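Local coordinates for DNA-3-methyladenine glycosidase (Bacillus halodurans, PDB 2H56), which belongs to the HhH-GPD superfamily of base excision DNA repair proteins, built mainly of helices, at residues 70-75 against 101-106. Numbering follows the deposited sequence.
Sequences SAIYGR and AGVSKR
A bend at chi3 (-68°) in the Arg75 chain, whose CG stands anti to the carbonyl carbon, folds the guanidinium back along helix 66-80 and presents its NE side to Ala101 O. NE donates to that oxygen over 2.9 Å, with an N-H...O angle of 154°. NH2 of the same group reaches Ala101 O at 3.1 Å on a more bent path, so two nitrogens grip one carbonyl side-on. The oxygen lies close to the guanidinium plane, while both donors meet the carbonyl from one face, tilted about 30° from its plane. This pairing probably restrains the rotation of the guanidinium, one face of which has Ala71 O and Ile72 CA of its own helix near its rim. Nearer the backbones, Arg75 CB and Ala101 CB approach to 4.1 Å. The gripped carbonyl sits where helix 95-100 ends: Gly102, with positive phi, closes that helix in a Schellman motif, and the chain then turns into helix 105-119, with Ser104 as N-cap through OG to Lys107 N. The contact thus joins helix 66-80 to the link between two successive helices of the all-helical HhH-GPD region. Beside the polar grip, Ile72 forks over this link. Its CD1 rests 3.5 Å from Gly102 O, and CG2 meets Val103 CG2 at 3.7 Å, the two side chains crossing at a slant. Val60 and Leu64 also pack on Ile72, whereas buried Val103 also touches Val76 of helix 66-80 and Ile108 and Ile111 of helix 105-119.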
ATOM      1  N   SER A  70      -0.324 -16.911  -2.203  1.00 68.18           N
ATOM      2  CA  SER A  70       0.973 -17.403  -1.797  1.00 67.77           C
ATOM      3  C   SER A  70       1.245 -18.737  -2.481  1.00 65.67           C
ATOM      4  O   SER A  70       2.329 -18.965  -2.955  1.00 67.59           O
ATOM      5  CB  SER A  70       1.061 -17.509  -0.281  1.00 67.39           C
ATOM      6  OG  SER A  70       2.294 -18.097   0.109  1.00 77.88           O
ATOM      7  N   ALA A  71       0.240 -19.583  -2.597  1.00 66.89           N
ATOM      8  CA  ALA A  71       0.386 -20.840  -3.342  1.00 67.81           C
ATOM      9  C   ALA A  71       0.795 -20.592  -4.806  1.00 67.54           C
ATOM     10  O   ALA A  71       1.717 -21.225  -5.312  1.00 63.43           O
ATOM     11  CB  ALA A  71      -0.924 -21.632  -3.287  1.00 67.27           C
ATOM     12  N   ILE A  72       0.112 -19.661  -5.472  1.00 67.72           N
ATOM     13  CA  ILE A  72       0.339 -19.430  -6.895  1.00 66.98           C
ATOM     14  C   ILE A  72       1.694 -18.808  -7.106  1.00 66.79           C
ATOM     15  O   ILE A  72       2.455 -19.208  -7.968  1.00 65.21           O
ATOM     16  CB  ILE A  72      -0.698 -18.510  -7.484  1.00 67.68           C
ATOM     17  CG1 ILE A  72      -2.065 -19.194  -7.455  1.00 65.88           C
ATOM     18  CG2 ILE A  72      -0.289 -18.101  -8.893  1.00 62.32           C
ATOM     19  CD1 ILE A  72      -3.201 -18.260  -7.790  1.00 68.81           C
ATOM     20  N   TYR A  73       2.010 -17.831  -6.286  1.00 69.82           N
ATOM     21  CA  TYR A  73       3.299 -17.173  -6.395  1.00 71.64           C
ATOM     22  C   TYR A  73       4.445 -18.148  -6.103  1.00 71.69           C
ATOM     23  O   TYR A  73       5.476 -18.113  -6.754  1.00 72.87           O
ATOM     24  CB  TYR A  73       3.365 -15.979  -5.460  1.00 72.87           C
ATOM     25  CG  TYR A  73       4.604 -15.163  -5.684  1.00 75.72           C
ATOM     26  CD1 TYR A  73       4.615 -14.122  -6.601  1.00 74.34           C
ATOM     27  CD2 TYR A  73       5.768 -15.455  -5.001  1.00 71.24           C
ATOM     28  CE1 TYR A  73       5.739 -13.392  -6.808  1.00 80.92           C
ATOM     29  CE2 TYR A  73       6.893 -14.734  -5.208  1.00 79.38           C
ATOM     30  CZ  TYR A  73       6.882 -13.710  -6.109  1.00 79.39           C
ATOM     31  OH  TYR A  73       8.025 -13.023  -6.325  1.00 80.37           O
ATOM     32  N   GLY A  74       4.260 -19.031  -5.135  1.00 70.47           N
ATOM     33  CA  GLY A  74       5.274 -20.050  -4.858  1.00 70.84           C
ATOM     34  C   GLY A  74       5.615 -20.847  -6.095  1.00 71.02           C
ATOM     35  O   GLY A  74       6.774 -21.170  -6.338  1.00 72.51           O
ATOM     36  N   ARG A  75       4.598 -21.144  -6.897  1.00 69.69           N
ATOM     37  CA  ARG A  75       4.802 -21.929  -8.088  1.00 67.25           C
ATOM     38  C   ARG A  75       5.437 -21.109  -9.205  1.00 67.00           C
ATOM     39  O   ARG A  75       6.181 -21.659 -10.000  1.00 68.97           O
ATOM     40  CB  ARG A  75       3.496 -22.566  -8.542  1.00 67.84           C
ATOM     41  CG  ARG A  75       3.041 -23.712  -7.656  1.00 65.87           C
ATOM     42  CD  ARG A  75       1.892 -24.426  -8.289  1.00 66.71           C
ATOM     43  NE  ARG A  75       0.648 -23.641  -8.354  1.00 66.61           N
ATOM     44  CZ  ARG A  75      -0.221 -23.542  -7.347  1.00 69.93           C
ATOM     45  NH1 ARG A  75       0.032 -24.129  -6.181  1.00 77.34           N
ATOM     46  NH2 ARG A  75      -1.338 -22.846  -7.488  1.00 65.27           N
ATOM     47  N   ALA A 101       0.273 -22.951 -13.635  1.00 60.80           N
ATOM     48  CA  ALA A 101       0.609 -22.612 -12.260  1.00 62.21           C
ATOM     49  C   ALA A 101      -0.571 -21.953 -11.533  1.00 63.59           C
ATOM     50  O   ALA A 101      -0.528 -21.790 -10.326  1.00 63.34           O
ATOM     51  CB  ALA A 101       1.854 -21.687 -12.223  1.00 59.26           C
ATOM     52  N   GLY A 102      -1.609 -21.548 -12.265  1.00 65.01           N
ATOM     53  CA  GLY A 102      -2.769 -20.924 -11.651  1.00 65.29           C
ATOM     54  C   GLY A 102      -2.853 -19.426 -11.821  1.00 66.07           C
ATOM     55  O   GLY A 102      -3.740 -18.794 -11.251  1.00 69.33           O
ATOM     56  N   VAL A 103      -1.945 -18.832 -12.586  1.00 65.44           N
ATOM     57  CA  VAL A 103      -2.029 -17.387 -12.815  1.00 64.99           C
ATOM     58  C   VAL A 103      -3.075 -17.179 -13.847  1.00 63.18           C
ATOM     59  O   VAL A 103      -3.023 -17.811 -14.890  1.00 67.05           O
ATOM     60  CB  VAL A 103      -0.715 -16.761 -13.338  1.00 63.79           C
ATOM     61  CG1 VAL A 103      -0.900 -15.250 -13.460  1.00 62.93           C
ATOM     62  CG2 VAL A 103       0.449 -17.083 -12.403  1.00 63.84           C
ATOM     63  N   SER A 104      -4.027 -16.295 -13.601  1.00 64.52           N
ATOM     64  CA  SER A 104      -5.156 -16.128 -14.573  1.00 63.46           C
ATOM     65  C   SER A 104      -4.658 -15.508 -15.869  1.00 60.79           C
ATOM     66  O   SER A 104      -3.565 -14.966 -15.905  1.00 61.09           O
ATOM     67  CB  SER A 104      -6.305 -15.322 -13.965  1.00 61.97           C
ATOM     68  OG  SER A 104      -6.049 -13.927 -14.004  1.00 69.19           O
ATOM     69  N   LYS A 105      -5.423 -15.637 -16.940  1.00 62.58           N
ATOM     70  CA  LYS A 105      -5.061 -15.023 -18.237  1.00 64.83           C
ATOM     71  C   LYS A 105      -4.962 -13.468 -18.168  1.00 67.87           C
ATOM     72  O   LYS A 105      -4.040 -12.862 -18.738  1.00 69.57           O
ATOM     73  CB  LYS A 105      -6.062 -15.434 -19.297  1.00 63.57           C
ATOM     74  CG  LYS A 105      -5.725 -14.979 -20.680  1.00 69.35           C
ATOM     75  CD  LYS A 105      -6.836 -15.331 -21.634  1.00 67.69           C
ATOM     76  CE  LYS A 105      -6.411 -15.138 -23.072  1.00 75.82           C
ATOM     77  NZ  LYS A 105      -6.992 -16.191 -23.957  1.00 85.41           N
ATOM     78  N   ARG A 106      -5.869 -12.825 -17.447  1.00 67.17           N
ATOM     79  CA  ARG A 106      -5.735 -11.395 -17.275  1.00 69.29           C
ATOM     80  C   ARG A 106      -4.458 -11.031 -16.496  1.00 68.31           C
ATOM     81  O   ARG A 106      -3.717 -10.110 -16.866  1.00 66.43           O
ATOM     82  CB  ARG A 106      -6.979 -10.799 -16.601  1.00 72.33           C
ATOM     83  CG  ARG A 106      -8.155 -10.526 -17.573  1.00 75.35           C
ATOM     84  CD  ARG A 106      -8.648  -9.094 -17.399  1.00 96.59           C
ATOM     85  NE  ARG A 106      -9.948  -8.887 -18.015  1.00107.23           N
ATOM     86  CZ  ARG A 106     -11.105  -9.330 -17.523  1.00113.08           C
ATOM     87  NH1 ARG A 106     -11.144 -10.023 -16.383  1.00114.96           N
ATOM     88  NH2 ARG A 106     -12.234  -9.085 -18.188  1.00110.29           N
TER